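Local atomic coordinates of alpha-galacturonidase (PDB entry 3FEF), a protein that hydrolyses alpha-1,4-linked di-galacturonate to free galacturonate as an NAD- and manganese-dependent glycoside hydrolase of family 4. Residues Glu99-Tyr104 with Glu429-Asp434; Glu181-Arg186 with Ile218-Ile223; Glu195-Asn200 with Ala213-Ile218. All blocks are in the same frame, centred on the assembly; numbering follows the deposited sequence.

How the contacts relate
Contact 1 lies far from the other two: its centre is 43 Å from each of theirs, with nearest atoms about 28 Å from contact 2 and about 27 Å from contact 3. Along the chain contact 3 is nested inside the loop closed by contact 2, and both inside that closed by contact 1. Contacts 2 and 3 have centres 10 Å apart, share Ile218 and touch, Leu220 N lying 2.9 Å from Ala213 O in a probable hydrogen bond. They build one helix-on-sheet region, from helices 171-187 and 220-231 and strands 197-202 and 207-215, that touches the second subunit. Contact 1, across the chain's centre from contact 3, joins the loop after helix 88-96 to C-terminal helix 425-435.

Contact 1. Residues Glu99-Tyr104 with Glu429-Asp434; sequences ERCGIY and EQLFND
The guanidinium of Arg100 has Leu431 CD1 over one face, while Asp434 OD2 and the backbone O of Gln430 lie at its edge, close to its plane. The carboxylate of Asp434 is turned almost perpendicular to it, the two planes standing 87° apart, so a single oxygen serves both terminal nitrogens in place of a side-by-side, two-oxygen pairing. Arg100 NH2 to Asp434 OD2 is modelled implausibly short, at 2.4 Å, so the salt bridge is clear but its fine geometry is doubtful. Arg100 NH1 adds a weak, bent bond to Asp434 OD2 at 3.0 Å. The other carboxylate oxygen, Asp434 OD1, receives a weak bond from Gln430 NE2 at 3.3 Å, one helical turn back. The arginine chain is extended from CG to NE, which carries the charged end across to the helix. Beside the ion pair, Leu431 points toward the loop: its CD2 meets Cys101 SG at 4.2 Å and Ile103 CD1 at 4.4 Å. The loop thus presents one charged and two apolar side chains to a single side of helix 425-435. Pro98 also packs on Leu431 and Ile103, Phe415 of helix 408-417 touches Leu431, and Pro113 of helix 112-136 touches Ile103, placing the contact where the loop between helices 88-96 and 112-136 meets the C-terminal helices.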
loop_
_atom_site.group_PDB
_atom_site.type_symbol
_atom_site.label_atom_id
_atom_site.label_comp_id
_atom_site.label_asym_id
_atom_site.label_seq_id
_atom_site.Cartn_x
_atom_site.Cartn_y
_atom_site.Cartn_z
ATOM N N GLU A 99 16.398 -37.540 5.671
ATOM C CA GLU A 99 17.461 -38.181 4.888
ATOM C C GLU A 99 16.987 -39.494 4.293
ATOM O O GLU A 99 17.513 -39.948 3.281
ATOM C CB GLU A 99 18.718 -38.418 5.737
ATOM C CG GLU A 99 19.304 -37.138 6.317
ATOM C CD GLU A 99 20.527 -37.361 7.205
ATOM O OE1 GLU A 99 20.909 -38.536 7.463
ATOM O OE2 GLU A 99 21.098 -36.343 7.665
ATOM N N ARG A 100 15.998 -40.109 4.930
ATOM C CA ARG A 100 15.380 -41.307 4.376
ATOM C C ARG A 100 14.692 -41.008 3.052
ATOM O O ARG A 100 14.475 -41.910 2.255
ATOM C CB ARG A 100 14.340 -41.844 5.338
ATOM C CG ARG A 100 12.963 -41.241 5.122
ATOM C CD ARG A 100 12.012 -41.889 6.081
ATOM N NE ARG A 100 10.661 -41.372 5.979
ATOM C CZ ARG A 100 9.762 -41.511 6.938
ATOM N NH1 ARG A 100 10.090 -42.149 8.052
ATOM N NH2 ARG A 100 8.543 -41.016 6.787
ATOM N N CYS A 101 14.331 -39.747 2.823
ATOM C CA CYS A 101 13.773 -39.339 1.527
ATOM C C CYS A 101 14.786 -38.605 0.672
ATOM O O CYS A 101 14.417 -37.978 -0.316
ATOM C CB CYS A 101 12.572 -38.423 1.710
ATOM S SG CYS A 101 11.248 -39.164 2.649
ATOM N N GLY A 102 16.053 -38.641 1.069
ATOM C CA GLY A 102 17.105 -38.018 0.268
ATOM C C GLY A 102 17.362 -36.541 0.532
ATOM O O GLY A 102 18.101 -35.893 -0.213
ATOM N N ILE A 103 16.767 -36.007 1.592
ATOM C CA ILE A 103 16.917 -34.598 1.924
ATOM C C ILE A 103 17.940 -34.392 3.030
ATOM O O ILE A 103 17.748 -34.876 4.147
ATOM C CB ILE A 103 15.576 -33.998 2.388
ATOM C CG1 ILE A 103 14.556 -34.061 1.243
ATOM C CG2 ILE A 103 15.783 -32.560 2.902
ATOM C CD1 ILE A 103 13.151 -33.733 1.659
ATOM N N TYR A 104 19.026 -33.686 2.707
ATOM C CA TYR A 104 20.026 -33.315 3.695
ATOM C C TYR A 104 19.887 -31.875 4.141
ATOM O O TYR A 104 19.472 -31.002 3.374
ATOM C CB TYR A 104 21.435 -33.581 3.164
ATOM C CG TYR A 104 21.660 -35.056 3.036
ATOM C CD1 TYR A 104 22.409 -35.745 3.972
ATOM C CD2 TYR A 104 21.049 -35.778 2.019
ATOM C CE1 TYR A 104 22.582 -37.104 3.879
ATOM C CE2 TYR A 104 21.222 -37.139 1.917
ATOM C CZ TYR A 104 21.987 -37.789 2.853
ATOM O OH TYR A 104 22.167 -39.135 2.770
ATOM N N GLU A 429 4.039 -36.176 2.689
ATOM C CA GLU A 429 2.983 -36.221 3.697
ATOM C C GLU A 429 3.359 -37.215 4.772
ATOM O O GLU A 429 3.135 -36.992 5.949
ATOM C CB GLU A 429 1.644 -36.608 3.068
ATOM C CG GLU A 429 0.454 -36.428 3.984
ATOM C CD GLU A 429 -0.868 -36.371 3.211
ATOM O OE1 GLU A 429 -0.949 -36.962 2.099
ATOM O OE2 GLU A 429 -1.818 -35.726 3.711
ATOM N N GLN A 430 3.933 -38.327 4.352
ATOM C CA GLN A 430 4.344 -39.347 5.298
ATOM C C GLN A 430 5.519 -38.840 6.150
ATOM O O GLN A 430 5.492 -38.917 7.386
ATOM C CB GLN A 430 4.694 -40.641 4.565
ATOM C CG GLN A 430 5.008 -41.797 5.502
ATOM C CD GLN A 430 3.778 -42.269 6.254
ATOM O OE1 GLN A 430 2.817 -42.726 5.646
ATOM N NE2 GLN A 430 3.801 -42.151 7.583
ATOM N N LEU A 431 6.540 -38.302 5.496
ATOM C CA LEU A 431 7.630 -37.641 6.224
ATOM C C LEU A 431 7.091 -36.602 7.217
ATOM O O LEU A 431 7.428 -36.628 8.393
ATOM C CB LEU A 431 8.624 -36.989 5.245
ATOM C CG LEU A 431 9.769 -36.181 5.879
ATOM C CD1 LEU A 431 10.581 -37.062 6.789
ATOM C CD2 LEU A 431 10.651 -35.578 4.810
ATOM N N PHE A 432 6.238 -35.698 6.744
ATOM C CA PHE A 432 5.715 -34.626 7.590
ATOM C C PHE A 432 5.010 -35.174 8.836
ATOM O O PHE A 432 5.290 -34.749 9.948
ATOM C CB PHE A 432 4.777 -33.730 6.768
ATOM C CG PHE A 432 4.074 -32.634 7.565
ATOM C CD1 PHE A 432 4.715 -31.446 7.862
ATOM C CD2 PHE A 432 2.740 -32.774 7.938
ATOM C CE1 PHE A 432 4.054 -30.427 8.559
ATOM C CE2 PHE A 432 2.074 -31.766 8.646
ATOM C CZ PHE A 432 2.724 -30.597 8.953
ATOM N N ASN A 433 4.089 -36.109 8.650
ATOM C CA ASN A 433 3.392 -36.728 9.786
ATOM C C ASN A 433 4.331 -37.439 10.768
ATOM O O ASN A 433 4.138 -37.369 11.977
ATOM C CB ASN A 433 2.315 -37.694 9.293
ATOM C CG ASN A 433 1.170 -36.978 8.591
ATOM O OD1 ASN A 433 0.890 -35.809 8.867
ATOM N ND2 ASN A 433 0.500 -37.680 7.682
ATOM N N ASP A 434 5.350 -38.114 10.246
ATOM C CA ASP A 434 6.332 -38.777 11.104
ATOM C C ASP A 434 7.080 -37.764 11.969
ATOM O O ASP A 434 7.369 -38.025 13.140
ATOM C CB ASP A 434 7.318 -39.594 10.272
ATOM C CG ASP A 434 6.698 -40.864 9.712
ATOM O OD1 ASP A 434 5.646 -41.271 10.234
ATOM O OD2 ASP A 434 7.241 -41.455 8.747
#

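Contact 2. Residues Glu181-Arg186 with Ile218-Ile223; sequences EMVTER and IDLLPI
Ile223 CG2 is the methyl against which the selenomethionine at position 182 packs. Met182 lies obliquely across the isoleucine and brings SE to within 3.7 Å of Ile223 CG2. Arg186, one turn further on, runs past Ile223 in the opposite direction, and its CG is modelled 3.8 Å from the same Ile223 CG2, although the position of that CG is less certain because it sits too close to Met182 O. Only the aliphatic base of Arg186 is used here: its chain bends at chi2 and chi3 and carries the guanidinium back to its own helix, where NH1 forms a 3.2 Å salt bridge with Glu185 OE2. That carboxylate oxygen also bonds the hydroxyl of Tyr231. Met182 leaves its helix extended through chi1 and chi2 and then folds at the selenium (chi3 81°), a bend that sets CE 4.0 Å from Leu220 CB and 3.8 Å from Ile223 CG2. Val183 and Leu220 make the remaining pair, crossing at about a right angle with Val183 CG2 3.8 Å from Leu220 CD2. The segment 218-223 turns from strand to helix at this point. Asp219 occupies the N-cap position, and its OD1 accepts from Leu221 N at 2.9 Å, the amide approaching from above the carboxylate plane at 40°. Phe224 and Phe227 extend the apolar surface against Met182. The arrangement is a buried helix-helix interface: the C-terminal half of helix 171-187 packs on the capped first turn of helix 220-231, which follows directly from short strand 218-219, itself paired with strand 207-215.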
loop_
_atom_site.group_PDB
_atom_site.type_symbol
_atom_site.label_atom_id
_atom_site.label_comp_id
_atom_site.label_asym_id
_atom_site.label_seq_id
_atom_site.Cartn_x
_atom_site.Cartn_y
_atom_site.Cartn_z
ATOM N N GLU A 181 39.065 -8.586 6.295
ATOM C CA GLU A 181 40.269 -9.305 5.897
ATOM C C GLU A 181 40.564 -9.180 4.403
ATOM O O GLU A 181 41.736 -9.171 3.990
ATOM C CB GLU A 181 40.216 -10.766 6.342
ATOM C CG GLU A 181 40.233 -10.899 7.867
ATOM C CD GLU A 181 40.439 -12.311 8.341
ATOM O OE1 GLU A 181 40.816 -13.178 7.526
ATOM O OE2 GLU A 181 40.211 -12.558 9.542
HETATM N N MSE A 182 39.507 -9.052 3.604
HETATM C CA MSE A 182 39.660 -8.861 2.170
HETATM C C MSE A 182 40.300 -7.507 1.878
HETATM O O MSE A 182 41.161 -7.400 1.015
HETATM C CB MSE A 182 38.305 -8.988 1.467
HETATM C CG MSE A 182 38.251 -8.373 0.088
HETATM SE SE MSE A 182 36.378 -8.121 -0.525
HETATM C CE MSE A 182 36.007 -6.446 0.425
ATOM N N VAL A 183 39.864 -6.482 2.602
ATOM C CA VAL A 183 40.461 -5.152 2.531
ATOM C C VAL A 183 41.976 -5.192 2.788
ATOM O O VAL A 183 42.757 -4.611 2.036
ATOM C CB VAL A 183 39.823 -4.211 3.565
ATOM C CG1 VAL A 183 40.610 -2.907 3.673
ATOM C CG2 VAL A 183 38.327 -3.948 3.219
ATOM N N THR A 184 42.376 -5.861 3.860
ATOM C CA THR A 184 43.783 -6.053 4.151
ATOM C C THR A 184 44.491 -6.829 3.038
ATOM O O THR A 184 45.537 -6.416 2.549
ATOM C CB THR A 184 43.982 -6.821 5.453
ATOM O OG1 THR A 184 43.362 -6.103 6.520
ATOM C CG2 THR A 184 45.475 -6.975 5.754
ATOM N N GLU A 185 43.922 -7.952 2.630
ATOM C CA GLU A 185 44.577 -8.750 1.608
ATOM C C GLU A 185 44.585 -8.130 0.216
ATOM O O GLU A 185 45.511 -8.361 -0.543
ATOM C CB GLU A 185 43.998 -10.149 1.528
ATOM C CG GLU A 185 44.922 -11.073 0.773
ATOM C CD GLU A 185 44.180 -12.029 -0.106
ATOM O OE1 GLU A 185 43.556 -12.963 0.445
ATOM O OE2 GLU A 185 44.231 -11.851 -1.348
ATOM N N ARG A 186 43.563 -7.358 -0.132
ATOM C CA ARG A 186 43.475 -6.816 -1.474
ATOM C C ARG A 186 44.137 -5.447 -1.533
ATOM O O ARG A 186 44.624 -5.033 -2.578
ATOM C CB ARG A 186 42.014 -6.693 -1.943
ATOM C CG ARG A 186 41.131 -7.942 -1.785
ATOM C CD ARG A 186 41.651 -9.147 -2.575
ATOM N NE ARG A 186 42.083 -8.779 -3.924
ATOM C CZ ARG A 186 42.910 -9.509 -4.663
ATOM N NH1 ARG A 186 43.399 -10.650 -4.188
ATOM N NH2 ARG A 186 43.252 -9.100 -5.878
ATOM N N ILE A 218 36.115 3.869 0.527
ATOM C CA ILE A 218 36.271 2.840 -0.488
ATOM C C ILE A 218 35.021 1.969 -0.656
ATOM O O ILE A 218 34.457 1.480 0.315
ATOM C CB ILE A 218 37.486 1.939 -0.156
ATOM C CG1 ILE A 218 38.782 2.752 -0.197
ATOM C CG2 ILE A 218 37.559 0.767 -1.110
ATOM C CD1 ILE A 218 39.819 2.312 0.848
ATOM N N ASP A 219 34.596 1.783 -1.899
ATOM C CA ASP A 219 33.488 0.889 -2.206
ATOM C C ASP A 219 33.966 -0.562 -2.177
ATOM O O ASP A 219 34.885 -0.922 -2.899
ATOM C CB ASP A 219 32.946 1.211 -3.590
ATOM C CG ASP A 219 31.671 0.464 -3.899
ATOM O OD1 ASP A 219 31.369 -0.540 -3.211
ATOM O OD2 ASP A 219 30.983 0.865 -4.858
ATOM N N LEU A 220 33.346 -1.396 -1.347
ATOM C CA LEU A 220 33.822 -2.763 -1.200
ATOM C C LEU A 220 33.238 -3.711 -2.232
ATOM O O LEU A 220 33.750 -4.817 -2.400
ATOM C CB LEU A 220 33.587 -3.309 0.222
ATOM C CG LEU A 220 34.242 -2.486 1.340
ATOM C CD1 LEU A 220 34.055 -3.142 2.706
ATOM C CD2 LEU A 220 35.701 -2.278 1.059
ATOM N N LEU A 221 32.175 -3.305 -2.927
ATOM C CA LEU A 221 31.517 -4.272 -3.815
ATOM C C LEU A 221 32.345 -4.699 -5.019
ATOM O O LEU A 221 32.380 -5.886 -5.337
ATOM C CB LEU A 221 30.085 -3.864 -4.231
ATOM C CG LEU A 221 29.169 -4.786 -3.415
ATOM C CD1 LEU A 221 28.761 -4.141 -2.080
ATOM C CD2 LEU A 221 27.963 -5.266 -4.205
ATOM N N PRO A 222 33.004 -3.735 -5.692
ATOM C CA PRO A 222 33.915 -4.054 -6.796
ATOM C C PRO A 222 35.081 -4.915 -6.340
ATOM O O PRO A 222 35.528 -5.782 -7.075
ATOM C CB PRO A 222 34.413 -2.671 -7.247
ATOM C CG PRO A 222 33.256 -1.764 -6.928
ATOM C CD PRO A 222 32.732 -2.290 -5.609
ATOM N N ILE A 223 35.563 -4.670 -5.127
ATOM C CA ILE A 223 36.650 -5.451 -4.556
ATOM C C ILE A 223 36.223 -6.875 -4.241
ATOM O O ILE A 223 36.980 -7.815 -4.456
ATOM C CB ILE A 223 37.188 -4.806 -3.262
ATOM C CG1 ILE A 223 37.821 -3.450 -3.584
ATOM C CG2 ILE A 223 38.204 -5.710 -2.601
ATOM C CD1 ILE A 223 38.442 -2.774 -2.368
#

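Contact 3. Residues Glu195-Asn200 with Ala213-Ile218; sequences EDIRVN and ASYRHI
This contact is the open-end part of an antiparallel beta hairpin: strand 197-202 pairs with strand 207-215 in the antiparallel sheet that also takes in strands 218-219 and 265-266. The axes of 197-200 and 213-215 approach to 4.7 Å, with directions 166° apart. Arg198 and Ser214 form the hydrogen-bonded pair, with Arg198 N to Ser214 O at 2.9 Å and Ser214 N to Arg198 O at the same length; Val199 and Ala213 make the next, non-hydrogen-bonded pair. Their side chains lie on the face turned to the helices, where Val199 CG1 meets Ala213 CB at 3.8 Å. Leu179 of helix 171-187 touches Val199, and Leu220 and Leu221 of helix 220-231 cover Ala213. On the opposite face, Arg198 and Ser214 look toward the second subunit: Glu340 of that subunit forms a salt bridge with Arg198 NH1, and Arg370 of the same subunit packs on Ser214. The Arg198 chain bends at chi2 (-76°), placing its guanidinium with Glu195 O 3.2 Å above the plane, over its centre. At the open end of the hairpin, Tyr215 packs against the 3-10 segment. With CG anti to N (chi1 171°) its ring reaches Asp196, whose CB sits at the ring edge, in plane, 3.7 Å from Tyr215 CE1. The carboxylate of Asp196 turns elsewhere, its OD1 pairing with Arg193. Over one ring face lies Arg216 CG, belonging to the type II' turn that runs from Tyr215 to Ile218. Where the strands part, one water bridges them, donating to Asp196 O and accepting from Arg216 N, each at 2.6 Å.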
loop_
_atom_site.group_PDB
_atom_site.type_symbol
_atom_site.label_atom_id
_atom_site.label_comp_id
_atom_site.label_asym_id
_atom_site.label_seq_id
_atom_site.Cartn_x
_atom_site.Cartn_y
_atom_site.Cartn_z
ATOM N N GLU A 195 33.294 -3.341 12.777
ATOM C CA GLU A 195 32.320 -2.249 12.747
ATOM C C GLU A 195 32.583 -1.273 11.614
ATOM O O GLU A 195 31.647 -0.747 11.033
ATOM C CB GLU A 195 32.327 -1.467 14.063
ATOM C CG GLU A 195 31.710 -2.211 15.229
ATOM C CD GLU A 195 32.732 -2.936 16.119
ATOM O OE1 GLU A 195 33.824 -3.339 15.644
ATOM O OE2 GLU A 195 32.420 -3.101 17.314
ATOM N N ASP A 196 33.854 -0.996 11.321
ATOM C CA ASP A 196 34.201 -0.036 10.271
ATOM C C ASP A 196 33.814 -0.503 8.854
ATOM O O ASP A 196 33.935 0.251 7.888
ATOM C CB ASP A 196 35.694 0.256 10.295
ATOM C CG ASP A 196 36.135 0.901 11.598
ATOM O OD1 ASP A 196 35.294 1.599 12.226
ATOM O OD2 ASP A 196 37.313 0.703 11.990
ATOM N N ILE A 197 33.400 -1.752 8.721
ATOM C CA ILE A 197 32.891 -2.222 7.447
ATOM C C ILE A 197 31.421 -1.880 7.466
ATOM O O ILE A 197 30.630 -2.578 8.086
ATOM C CB ILE A 197 33.067 -3.740 7.264
ATOM C CG1 ILE A 197 34.519 -4.130 7.560
ATOM C CG2 ILE A 197 32.681 -4.150 5.814
ATOM C CD1 ILE A 197 35.489 -3.516 6.544
ATOM N N ARG A 198 31.075 -0.776 6.826
ATOM C CA ARG A 198 29.732 -0.235 6.908
ATOM C C ARG A 198 28.948 -0.850 5.782
ATOM O O ARG A 198 29.240 -0.614 4.596
ATOM C CB ARG A 198 29.778 1.281 6.751
ATOM C CG ARG A 198 30.694 1.951 7.781
ATOM C CD ARG A 198 30.043 2.012 9.158
ATOM N NE ARG A 198 31.004 2.385 10.198
ATOM C CZ ARG A 198 30.728 2.421 11.504
ATOM N NH1 ARG A 198 29.508 2.123 11.942
ATOM N NH2 ARG A 198 31.673 2.752 12.376
ATOM N N VAL A 199 27.972 -1.663 6.140
ATOM C CA VAL A 199 27.280 -2.415 5.125
ATOM C C VAL A 199 25.801 -2.060 5.106
ATOM O O VAL A 199 25.206 -1.750 6.149
ATOM C CB VAL A 199 27.495 -3.953 5.323
ATOM C CG1 VAL A 199 28.963 -4.327 5.149
ATOM C CG2 VAL A 199 26.979 -4.416 6.682
ATOM N N ASN A 200 25.206 -2.092 3.920
ATOM C CA ASN A 200 23.765 -2.035 3.812
ATOM C C ASN A 200 23.244 -3.450 3.676
ATOM O O ASN A 200 23.326 -4.057 2.605
ATOM C CB ASN A 200 23.310 -1.178 2.627
ATOM C CG ASN A 200 21.791 -1.041 2.564
ATOM O OD1 ASN A 200 21.178 -0.569 3.504
ATOM N ND2 ASN A 200 21.186 -1.469 1.467
ATOM N N ALA A 213 28.423 -1.583 0.504
ATOM C CA ALA A 213 29.397 -1.770 1.551
ATOM C C ALA A 213 30.597 -0.860 1.327
ATOM O O ALA A 213 31.015 -0.600 0.190
ATOM C CB ALA A 213 29.835 -3.225 1.592
ATOM N N SER A 214 31.146 -0.357 2.412
ATOM C CA SER A 214 32.276 0.520 2.298
ATOM C C SER A 214 33.172 0.405 3.508
ATOM O O SER A 214 32.721 0.025 4.620
ATOM C CB SER A 214 31.812 1.964 2.142
ATOM O OG SER A 214 31.061 2.377 3.274
ATOM N N TYR A 215 34.443 0.718 3.281
ATOM C CA TYR A 215 35.373 0.981 4.372
ATOM C C TYR A 215 35.862 2.413 4.154
ATOM O O TYR A 215 36.506 2.706 3.138
ATOM C CB TYR A 215 36.535 -0.017 4.376
ATOM C CG TYR A 215 37.597 0.382 5.372
ATOM C CD1 TYR A 215 37.309 0.423 6.731
ATOM C CD2 TYR A 215 38.859 0.798 4.951
ATOM C CE1 TYR A 215 38.249 0.833 7.648
ATOM C CE2 TYR A 215 39.823 1.208 5.867
ATOM C CZ TYR A 215 39.505 1.212 7.214
ATOM O OH TYR A 215 40.426 1.611 8.140
ATOM N N ARG A 216 35.495 3.329 5.045
ATOM C CA ARG A 216 35.784 4.743 4.806
ATOM C C ARG A 216 35.285 5.133 3.427
ATOM O O ARG A 216 34.122 4.932 3.100
ATOM C CB ARG A 216 37.293 4.999 4.850
ATOM C CG ARG A 216 37.960 4.289 5.998
ATOM C CD ARG A 216 38.103 5.181 7.177
ATOM N NE ARG A 216 39.508 5.540 7.348
ATOM C CZ ARG A 216 40.243 5.205 8.405
ATOM N NH1 ARG A 216 39.699 4.524 9.412
ATOM N NH2 ARG A 216 41.522 5.568 8.462
ATOM N N HIS A 217 36.183 5.672 2.613
ATOM C CA HIS A 217 35.809 6.183 1.301
ATOM C C HIS A 217 35.767 5.104 0.197
ATOM O O HIS A 217 35.404 5.388 -0.928
ATOM C CB HIS A 217 36.765 7.302 0.907
ATOM C CG HIS A 217 38.195 6.867 0.835
ATOM N ND1 HIS A 217 38.975 6.678 1.959
ATOM C CD2 HIS A 217 38.989 6.587 -0.227
ATOM C CE1 HIS A 217 40.186 6.291 1.591
ATOM N NE2 HIS A 217 40.219 6.227 0.270
ATOM N N ILE A 218 36.115 3.869 0.527
ATOM C CA ILE A 218 36.271 2.840 -0.488
ATOM C C ILE A 218 35.021 1.969 -0.656
ATOM O O ILE A 218 34.457 1.480 0.315
ATOM C CB ILE A 218 37.486 1.939 -0.156
ATOM C CG1 ILE A 218 38.782 2.752 -0.197
ATOM C CG2 ILE A 218 37.559 0.767 -1.110
ATOM C CD1 ILE A 218 39.819 2.312 0.848
HETATM O O HOH W 1 34.133 2.705 7.186
#